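Local coordinates for Lpg0393 helical bundle domain-containing protein (Legionella pneumophila subsp. pneumophila str. Philadelphia 1, PDB 4R0G) that acts as a guanine-nucleotide exchange factor for the Rab GTPases Rab5, Rab21 and Rab22, probably through its Vps9-like domain, at residues 93-98 with 137-142; 180-185 with 235-240; 190-195 with 229-234. All blocks are in the same frame, centred on the assembly; numbering follows the deposited sequence.

Interaction 1 (93-98 with 137-142); sequences LFPCMV and EFLGQE
The phenyl ring of F138 meets V98 through one methyl group, CG1, which approaches obliquely and lies 3.8 Å from CD2 of that ring; within its own helix, OE1 of Q141 sits at the ring edge, in plane. The other aromatic group, F94, takes part through its base, with CB 3.5 Å from CD1 of L139, while its side chain also touches Q143 of helix 132-151. The motif is a steep helix-helix crossing in the all-helical Vps9-like domain: the local axes of 93-98 and 137-142 pass 8.6 Å apart at 104°, so each helix offers about one turn to the other. CD1 of L139 is the branch that touches F94, P95 and V98. It reaches the backbone of the other helix at F94 C and P95 N, and the same methyl lies 3.5 Å from V98 CG2. P95 has no N-H to give to the preceding turn, and helix 80-101 is kinked at this place, where the leucine methyl packs. V98 divides its work between two residues: with CG1 anti to the backbone N (chi1 173°), that methyl goes to F138 CB and CG2 to L139. Next along the interface, M97 and E142 cross at a slant, their aliphatic parts touching, with M97 CB 3.6 Å from E142 CG. A bend at chi2 (-67°) folds the glutamate back over the backbone of M97, so that a carboxylate is enclosed in a buried contact. Its charge is met by K145, which forms a salt bridge to OE1, and by T101, whose OG1 hydrogen-bonds both to E142 OE2 and to the carbonyl oxygen of M97.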
loop_
_atom_site.group_PDB
_atom_site.type_symbol
_atom_site.label_atom_id
_atom_site.label_comp_id
_atom_site.label_asym_id
_atom_site.label_seq_id
_atom_site.Cartn_x
_atom_site.Cartn_y
_atom_site.Cartn_z
ATOM N N LEU A 93 -16.560 3.998 15.963
ATOM C CA LEU A 93 -16.052 5.103 16.771
ATOM C C LEU A 93 -17.007 6.301 16.826
ATOM O O LEU A 93 -17.220 6.921 17.880
ATOM C CB LEU A 93 -14.710 5.561 16.205
ATOM C CG LEU A 93 -14.247 6.912 16.763
ATOM C CD1 LEU A 93 -13.928 6.792 18.232
ATOM C CD2 LEU A 93 -13.039 7.454 16.015
ATOM N N PHE A 94 -17.561 6.615 15.665
ATOM C CA PHE A 94 -18.340 7.819 15.503
ATOM C C PHE A 94 -19.634 7.756 16.291
ATOM O O PHE A 94 -19.941 8.708 17.005
ATOM C CB PHE A 94 -18.536 8.169 14.020
ATOM C CG PHE A 94 -17.243 8.326 13.271
ATOM C CD1 PHE A 94 -16.241 9.133 13.766
ATOM C CD2 PHE A 94 -17.009 7.632 12.107
ATOM C CE1 PHE A 94 -15.045 9.260 13.093
ATOM C CE2 PHE A 94 -15.804 7.761 11.435
ATOM C CZ PHE A 94 -14.834 8.566 11.935
ATOM N N PRO A 95 -20.383 6.640 16.195
ATOM C CA PRO A 95 -21.536 6.483 17.101
ATOM C C PRO A 95 -21.178 6.651 18.576
ATOM O O PRO A 95 -21.883 7.387 19.282
ATOM C CB PRO A 95 -21.965 5.038 16.875
ATOM C CG PRO A 95 -21.538 4.736 15.498
ATOM C CD PRO A 95 -20.280 5.527 15.234
ATOM N N CYS A 96 -20.112 5.988 19.032
ATOM C CA CYS A 96 -19.671 6.148 20.416
ATOM C C CYS A 96 -19.424 7.636 20.755
ATOM O O CYS A 96 -19.821 8.108 21.810
ATOM C CB CYS A 96 -18.418 5.302 20.735
ATOM S SG CYS A 96 -18.618 3.502 20.542
ATOM N N MET A 97 -18.779 8.374 19.858
ATOM C CA MET A 97 -18.557 9.806 20.092
ATOM C C MET A 97 -19.881 10.540 20.244
ATOM O O MET A 97 -20.030 11.416 21.092
ATOM C CB MET A 97 -17.723 10.431 18.979
ATOM C CG MET A 97 -16.291 9.929 18.960
ATOM S SD MET A 97 -15.264 10.626 17.650
ATOM C CE MET A 97 -14.973 12.285 18.278
ATOM N N VAL A 98 -20.855 10.143 19.438
ATOM C CA VAL A 98 -22.178 10.728 19.492
ATOM C C VAL A 98 -22.850 10.383 20.807
ATOM O O VAL A 98 -23.390 11.254 21.498
ATOM C CB VAL A 98 -23.022 10.244 18.324
ATOM C CG1 VAL A 98 -24.482 10.730 18.460
ATOM C CG2 VAL A 98 -22.364 10.692 17.031
ATOM N N GLU A 137 -26.449 14.384 11.843
ATOM C CA GLU A 137 -25.769 15.652 12.138
ATOM C C GLU A 137 -24.684 15.492 13.196
ATOM O O GLU A 137 -23.536 15.881 12.978
ATOM C CB GLU A 137 -26.765 16.695 12.596
ATOM C CG GLU A 137 -27.922 16.808 11.674
ATOM C CD GLU A 137 -28.966 17.748 12.201
ATOM O OE1 GLU A 137 -28.560 18.814 12.726
ATOM O OE2 GLU A 137 -30.176 17.414 12.104
ATOM N N PHE A 138 -25.062 14.917 14.332
ATOM C CA PHE A 138 -24.120 14.588 15.379
ATOM C C PHE A 138 -22.935 13.816 14.830
ATOM O O PHE A 138 -21.778 14.212 15.007
ATOM C CB PHE A 138 -24.799 13.726 16.456
ATOM C CG PHE A 138 -25.701 14.495 17.371
ATOM C CD1 PHE A 138 -25.550 15.880 17.530
ATOM C CD2 PHE A 138 -26.692 13.855 18.078
ATOM C CE1 PHE A 138 -26.387 16.614 18.382
ATOM C CE2 PHE A 138 -27.539 14.582 18.940
ATOM C CZ PHE A 138 -27.381 15.974 19.083
ATOM N N LEU A 139 -23.240 12.730 14.135
ATOM C CA LEU A 139 -22.235 11.865 13.548
ATOM C C LEU A 139 -21.190 12.645 12.738
ATOM O O LEU A 139 -20.011 12.302 12.748
ATOM C CB LEU A 139 -22.932 10.847 12.655
ATOM C CG LEU A 139 -22.394 9.434 12.591
ATOM C CD1 LEU A 139 -21.990 8.969 13.979
ATOM C CD2 LEU A 139 -23.503 8.562 12.034
ATOM N N GLY A 140 -21.601 13.708 12.058
ATOM C CA GLY A 140 -20.668 14.479 11.252
ATOM C C GLY A 140 -19.866 15.435 12.094
ATOM O O GLY A 140 -18.712 15.714 11.817
ATOM N N GLN A 141 -20.495 15.946 13.133
ATOM C CA GLN A 141 -19.830 16.845 14.046
ATOM C C GLN A 141 -18.715 16.131 14.747
ATOM O O GLN A 141 -17.653 16.701 14.960
ATOM C CB GLN A 141 -20.817 17.351 15.092
ATOM C CG GLN A 141 -21.819 18.268 14.535
ATOM C CD GLN A 141 -22.774 18.777 15.571
ATOM O OE1 GLN A 141 -23.041 18.109 16.595
ATOM N NE2 GLN A 141 -23.314 19.978 15.320
ATOM N N GLU A 142 -18.975 14.893 15.142
ATOM C CA GLU A 142 -17.943 14.113 15.788
ATOM C C GLU A 142 -16.839 13.736 14.772
ATOM O O GLU A 142 -15.649 13.793 15.078
ATOM C CB GLU A 142 -18.548 12.902 16.472
ATOM C CG GLU A 142 -19.502 13.255 17.594
ATOM C CD GLU A 142 -18.801 13.928 18.809
ATOM O OE1 GLU A 142 -17.558 13.803 18.929
ATOM O OE2 GLU A 142 -19.485 14.579 19.651
#

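Interaction 2 (180-185 with 235-240); sequences SLLESA and EFEEEF
L181 and F240 make one of the closer apolar contacts: the leucine methyl CD1 comes to the edge of the ring, near its plane, 3.6 Å from F240 CZ, and the two side chains cross at about a right angle. The second phenylalanine, F236, points its far end at the close of helix 155-183 and the residues just after it: A185 CB, beyond the helix, lies 3.8 Å from F236 CZ, and L181 CB, still within it, 4.2 Å from F236 CE2. Its CG stands between the backbone N and carbonyl carbon (chi1 78°), a placement that swings the ring toward 180-185; E237 CG rests on one ring face, offset toward the rim.

The polar interactions illustrate how a buried acid can be accommodated. E237 extends beyond CG and lays its carboxylate against L182, OE1 being 3.7 Å from L182 CG. OE1 hydrogen-bonds Y178 OH, while OE2 takes the backbone N-H of A234 and a salt bridge from R196, an arrangement likely to stabilise the negative charge. Where helix 155-183 ends, S180 O accepts from both S184 N (3.0 Å) and S184 OG (2.7 Å), which arrive from opposite faces of its carbonyl plane and so hold the final turn together.

The contact thus joins the end of one long helix to the short helix 235-244 within the helical bundle domain. Helix 193-208 covers L182 through I197 and V200, and V158 and S159 of the second subunit pack on L181 and F240, respectively.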
loop_
_atom_site.group_PDB
_atom_site.type_symbol
_atom_site.label_atom_id
_atom_site.label_comp_id
_atom_site.label_asym_id
_atom_site.label_seq_id
_atom_site.Cartn_x
_atom_site.Cartn_y
_atom_site.Cartn_z
ATOM N N SER A 180 3.008 -15.886 -3.433
ATOM C CA SER A 180 2.310 -15.993 -4.721
ATOM C C SER A 180 3.268 -16.168 -5.889
ATOM O O SER A 180 2.935 -16.859 -6.851
ATOM C CB SER A 180 1.338 -14.820 -4.973
ATOM O OG SER A 180 1.960 -13.582 -4.730
ATOM N N LEU A 181 4.438 -15.534 -5.814
ATOM C CA LEU A 181 5.438 -15.687 -6.866
ATOM C C LEU A 181 5.975 -17.140 -6.947
ATOM O O LEU A 181 6.146 -17.690 -8.037
ATOM C CB LEU A 181 6.579 -14.669 -6.713
ATOM C CG LEU A 181 6.371 -13.196 -7.102
ATOM C CD1 LEU A 181 7.667 -12.407 -6.982
ATOM C CD2 LEU A 181 5.811 -13.030 -8.513
ATOM N N LEU A 182 6.216 -17.757 -5.791
ATOM C CA LEU A 182 6.679 -19.135 -5.730
ATOM C C LEU A 182 5.626 -20.061 -6.344
ATOM O O LEU A 182 5.961 -20.923 -7.157
ATOM C CB LEU A 182 6.948 -19.537 -4.274
ATOM C CG LEU A 182 8.120 -20.461 -3.939
ATOM C CD1 LEU A 182 7.845 -21.188 -2.638
ATOM C CD2 LEU A 182 8.384 -21.450 -5.052
ATOM N N GLU A 183 4.360 -19.869 -5.950
ATOM C CA GLU A 183 3.223 -20.620 -6.491
ATOM C C GLU A 183 3.114 -20.472 -8.008
ATOM O O GLU A 183 2.832 -21.436 -8.702
ATOM C CB GLU A 183 1.926 -20.203 -5.789
ATOM C CG GLU A 183 1.886 -20.652 -4.308
ATOM C CD GLU A 183 0.589 -20.301 -3.555
ATOM O OE1 GLU A 183 0.083 -19.150 -3.680
ATOM O OE2 GLU A 183 0.086 -21.180 -2.810
ATOM N N SER A 184 3.394 -19.265 -8.499
ATOM C CA SER A 184 3.248 -18.862 -9.895
ATOM C C SER A 184 4.512 -19.085 -10.682
ATOM O O SER A 184 4.686 -18.524 -11.767
ATOM C CB SER A 184 2.914 -17.370 -9.995
ATOM O OG SER A 184 1.740 -17.051 -9.276
ATOM N N ALA A 185 5.465 -19.769 -10.082
ATOM C CA ALA A 185 6.744 -19.982 -10.753
ATOM C C ALA A 185 6.716 -21.251 -11.592
ATOM O O ALA A 185 6.076 -22.240 -11.222
ATOM C CB ALA A 185 7.881 -20.025 -9.752
ATOM N N GLU A 235 16.647 -18.538 -8.265
ATOM C CA GLU A 235 17.452 -17.325 -8.152
ATOM C C GLU A 235 16.634 -16.197 -7.531
ATOM O O GLU A 235 17.065 -15.553 -6.570
ATOM C CB GLU A 235 18.019 -16.895 -9.512
ATOM C CG GLU A 235 19.181 -17.743 -10.011
ATOM C CD GLU A 235 20.022 -17.032 -11.086
ATOM O OE1 GLU A 235 20.647 -15.992 -10.761
ATOM O OE2 GLU A 235 20.058 -17.512 -12.251
ATOM N N PHE A 236 15.439 -15.987 -8.078
ATOM C CA PHE A 236 14.547 -14.948 -7.596
ATOM C C PHE A 236 14.139 -15.128 -6.134
ATOM O O PHE A 236 14.022 -14.139 -5.416
ATOM C CB PHE A 236 13.313 -14.823 -8.496
ATOM C CG PHE A 236 12.272 -15.878 -8.264
ATOM C CD1 PHE A 236 12.319 -17.074 -8.956
ATOM C CD2 PHE A 236 11.224 -15.662 -7.375
ATOM C CE1 PHE A 236 11.355 -18.047 -8.756
ATOM C CE2 PHE A 236 10.264 -16.630 -7.177
ATOM C CZ PHE A 236 10.333 -17.826 -7.868
ATOM N N GLU A 237 13.932 -16.368 -5.687
ATOM C CA GLU A 237 13.575 -16.583 -4.287
ATOM C C GLU A 237 14.624 -15.963 -3.347
ATOM O O GLU A 237 14.267 -15.475 -2.282
ATOM C CB GLU A 237 13.388 -18.074 -3.959
ATOM C CG GLU A 237 12.270 -18.811 -4.705
ATOM C CD GLU A 237 12.217 -20.321 -4.359
ATOM O OE1 GLU A 237 11.722 -20.695 -3.264
ATOM O OE2 GLU A 237 12.690 -21.136 -5.185
ATOM N N GLU A 238 15.898 -15.963 -3.760
ATOM C CA GLU A 238 17.035 -15.572 -2.900
ATOM C C GLU A 238 16.940 -14.147 -2.371
ATOM O O GLU A 238 17.307 -13.867 -1.223
ATOM C CB GLU A 238 18.385 -15.716 -3.633
ATOM C CG GLU A 238 18.883 -17.134 -3.915
ATOM C CD GLU A 238 20.328 -17.176 -4.445
ATOM O OE1 GLU A 238 21.101 -16.219 -4.190
ATOM O OE2 GLU A 238 20.686 -18.175 -5.112
ATOM N N GLU A 239 16.484 -13.238 -3.220
ATOM C CA GLU A 239 16.378 -11.848 -2.803
ATOM C C GLU A 239 15.405 -11.775 -1.642
ATOM O O GLU A 239 15.694 -11.146 -0.619
ATOM C CB GLU A 239 15.924 -10.947 -3.957
ATOM C CG GLU A 239 16.013 -9.453 -3.649
ATOM C CD GLU A 239 17.429 -8.993 -3.281
ATOM O OE1 GLU A 239 18.405 -9.503 -3.889
ATOM O OE2 GLU A 239 17.557 -8.123 -2.380
ATOM N N PHE A 240 14.272 -12.458 -1.796
ATOM C CA PHE A 240 13.288 -12.563 -0.723
ATOM C C PHE A 240 13.871 -13.119 0.568
ATOM O O PHE A 240 13.770 -12.471 1.603
ATOM C CB PHE A 240 12.087 -13.403 -1.154
ATOM C CG PHE A 240 11.211 -12.727 -2.162
ATOM C CD1 PHE A 240 10.479 -11.613 -1.816
ATOM C CD2 PHE A 240 11.113 -13.213 -3.457
ATOM C CE1 PHE A 240 9.664 -10.991 -2.745
ATOM C CE2 PHE A 240 10.295 -12.592 -4.393
ATOM C CZ PHE A 240 9.574 -11.483 -4.038
#

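Interaction 3 (190-195 with 229-234); sequences DQLKSS and WEMQPA
L192 meets M231 at one end of the helical bundle, the leucine lying against the backbone and thioether of a turn that links two helices. The closely packed part is centred on this pair, whose side chains cross at about a right angle. The CD1 branch of L192 and its CB both lie against the carbonyl oxygen of M231, with L192 CB 3.4 Å from M231 O, and L192 CD2 is 4.2 Å from M231 SD. The methionine bends at chi2 (-59°), carrying its sulfur round toward helix 193-208, where S195 OG is a further neighbour at 3.9 Å from SD. This hydroxyl has its own bond, donated to L192 O over 2.9 Å.

The other side is looser. Q232, an exposed residue, approaches through CG, 4.3 Å from L192 CD1. Beside it two acceptors face each other without bonding, D190 OD2 being 4.1 Å from Q232 O. R196 gives the arrangement its polar logic, since NH1 makes a salt bridge with D190 OD2 and NH2 a hydrogen bond to M231 O; one guanidinium therefore ties both segments together. The other carboxylate oxygen of D190 caps the turn leading into helix 193-208, accepting weak bonds from L192 N and from K193 N, the latter at 2.7 Å. One aspartate thus serves the helix start with OD1 and the arginine with OD2.

On the partner side, W229 to Q232 form a type I beta turn closed by Q232 N to W229 O, and Q232 leaves the helical path with a positive phi of 60°. The contact accordingly sets the start of helix 193-208 beside the connection from helix 215-229 to helix 235-244, while W229 turns to E238 and L241 of that last helix.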
loop_
_atom_site.group_PDB
_atom_site.type_symbol
_atom_site.label_atom_id
_atom_site.label_comp_id
_atom_site.label_asym_id
_atom_site.label_seq_id
_atom_site.Cartn_x
_atom_site.Cartn_y
_atom_site.Cartn_z
ATOM N N ASP A 190 12.114 -28.822 -10.436
ATOM C CA ASP A 190 12.225 -28.534 -9.021
ATOM C C ASP A 190 11.211 -29.390 -8.278
ATOM O O ASP A 190 10.009 -29.149 -8.340
ATOM C CB ASP A 190 11.924 -27.046 -8.834
ATOM C CG ASP A 190 12.362 -26.519 -7.503
ATOM O OD1 ASP A 190 11.902 -27.063 -6.479
ATOM O OD2 ASP A 190 13.167 -25.562 -7.486
ATOM N N GLN A 191 11.718 -30.362 -7.526
ATOM C CA GLN A 191 10.861 -31.300 -6.809
ATOM C C GLN A 191 10.621 -30.809 -5.393
ATOM O O GLN A 191 9.791 -31.344 -4.660
ATOM C CB GLN A 191 11.490 -32.681 -6.792
ATOM N N LEU A 192 11.372 -29.785 -5.015
ATOM C CA LEU A 192 11.285 -29.217 -3.686
ATOM C C LEU A 192 10.324 -28.015 -3.597
ATOM O O LEU A 192 9.942 -27.599 -2.501
ATOM C CB LEU A 192 12.694 -28.847 -3.221
ATOM C CG LEU A 192 13.638 -30.048 -3.054
ATOM C CD1 LEU A 192 15.021 -29.612 -2.572
ATOM C CD2 LEU A 192 13.041 -31.092 -2.099
ATOM N N LYS A 193 9.902 -27.500 -4.752
ATOM C CA LYS A 193 9.014 -26.342 -4.824
ATOM C C LYS A 193 7.771 -26.522 -3.949
ATOM O O LYS A 193 7.315 -25.600 -3.273
ATOM C CB LYS A 193 8.604 -26.081 -6.280
ATOM C CG LYS A 193 7.572 -24.981 -6.431
ATOM C CD LYS A 193 7.027 -24.852 -7.851
ATOM C CE LYS A 193 5.771 -23.966 -7.823
ATOM N NZ LYS A 193 4.922 -23.949 -9.047
ATOM N N SER A 194 7.230 -27.723 -3.954
ATOM C CA SER A 194 6.027 -27.969 -3.205
ATOM C C SER A 194 6.313 -27.904 -1.703
ATOM O O SER A 194 5.520 -27.367 -0.920
ATOM C CB SER A 194 5.431 -29.320 -3.618
ATOM O OG SER A 194 6.395 -30.127 -4.276
ATOM N N SER A 195 7.451 -28.435 -1.283
ATOM C CA SER A 195 7.751 -28.420 0.139
ATOM C C SER A 195 8.265 -27.044 0.589
ATOM O O SER A 195 8.274 -26.724 1.780
ATOM C CB SER A 195 8.719 -29.553 0.514
ATOM O OG SER A 195 9.878 -29.520 -0.297
ATOM N N TRP A 229 16.448 -22.193 2.598
ATOM C CA TRP A 229 17.743 -22.257 1.941
ATOM C C TRP A 229 18.127 -23.702 1.647
ATOM O O TRP A 229 18.668 -24.036 0.576
ATOM C CB TRP A 229 18.827 -21.568 2.767
ATOM C CG TRP A 229 18.936 -20.089 2.473
ATOM C CD1 TRP A 229 18.607 -19.059 3.307
ATOM C CD2 TRP A 229 19.373 -19.485 1.249
ATOM N NE1 TRP A 229 18.822 -17.854 2.687
ATOM C CE2 TRP A 229 19.293 -18.084 1.423
ATOM C CE3 TRP A 229 19.827 -19.990 0.023
ATOM C CZ2 TRP A 229 19.656 -17.182 0.423
ATOM C CZ3 TRP A 229 20.188 -19.092 -0.974
ATOM C CH2 TRP A 229 20.098 -17.700 -0.766
ATOM N N GLU A 230 17.806 -24.581 2.579
ATOM C CA GLU A 230 18.175 -25.974 2.395
ATOM C C GLU A 230 17.297 -26.683 1.370
ATOM O O GLU A 230 17.579 -27.810 0.977
ATOM C CB GLU A 230 18.264 -26.694 3.743
ATOM C CG GLU A 230 19.194 -25.922 4.693
ATOM C CD GLU A 230 19.677 -26.717 5.899
ATOM O OE1 GLU A 230 18.868 -26.920 6.845
ATOM O OE2 GLU A 230 20.874 -27.113 5.897
ATOM N N MET A 231 16.268 -25.988 0.902
ATOM C CA MET A 231 15.358 -26.549 -0.088
ATOM C C MET A 231 15.774 -26.186 -1.511
ATOM O O MET A 231 15.081 -26.520 -2.475
ATOM C CB MET A 231 13.916 -26.127 0.186
ATOM C CG MET A 231 13.311 -26.803 1.417
ATOM S SD MET A 231 13.318 -28.611 1.275
ATOM C CE MET A 231 14.665 -29.083 2.375
ATOM N N GLN A 232 16.922 -25.519 -1.632
ATOM C CA GLN A 232 17.506 -25.174 -2.932
ATOM C C GLN A 232 16.601 -24.303 -3.792
ATOM O O GLN A 232 16.138 -24.734 -4.844
ATOM C CB GLN A 232 17.863 -26.440 -3.710
ATOM C CG GLN A 232 18.725 -27.443 -2.953
ATOM C CD GLN A 232 19.371 -28.455 -3.884
ATOM O OE1 GLN A 232 18.703 -29.043 -4.746
ATOM N NE2 GLN A 232 20.687 -28.636 -3.742
ATOM N N PRO A 233 16.381 -23.056 -3.353
ATOM C CA PRO A 233 15.473 -22.103 -3.992
ATOM C C PRO A 233 15.968 -21.568 -5.336
ATOM O O PRO A 233 17.150 -21.667 -5.664
ATOM C CB PRO A 233 15.423 -20.957 -2.977
ATOM C CG PRO A 233 16.730 -21.013 -2.312
ATOM C CD PRO A 233 17.003 -22.475 -2.150
ATOM N N ALA A 234 15.047 -20.976 -6.092
ATOM C CA ALA A 234 15.370 -20.393 -7.382
ATOM C C ALA A 234 16.144 -19.108 -7.175
ATOM O O ALA A 234 16.232 -18.601 -6.053
ATOM C CB ALA A 234 14.091 -20.100 -8.140
#

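Overall arrangement
The three contacts fall into two groups. Interaction 1 belongs to the Vps9-like region, and interactions 2 and 3 to the helical bundle domain on the opposite side of the chain's centre. Centre to centre, interaction 1 is 47 Å from interaction 2 and 54 Å from interaction 3, and it touches neither; helix 132-151, which carries part of interaction 1, is followed in the chain by helix 155-183, which carries part of interaction 2. Interactions 2 and 3, with centres 10 Å apart, share an end of the bundle. K193 NZ lies 3.0 Å from A185 O, a probable hydrogen bond, and R196 forms salt bridges with both D190 and E237, coupling the two contacts.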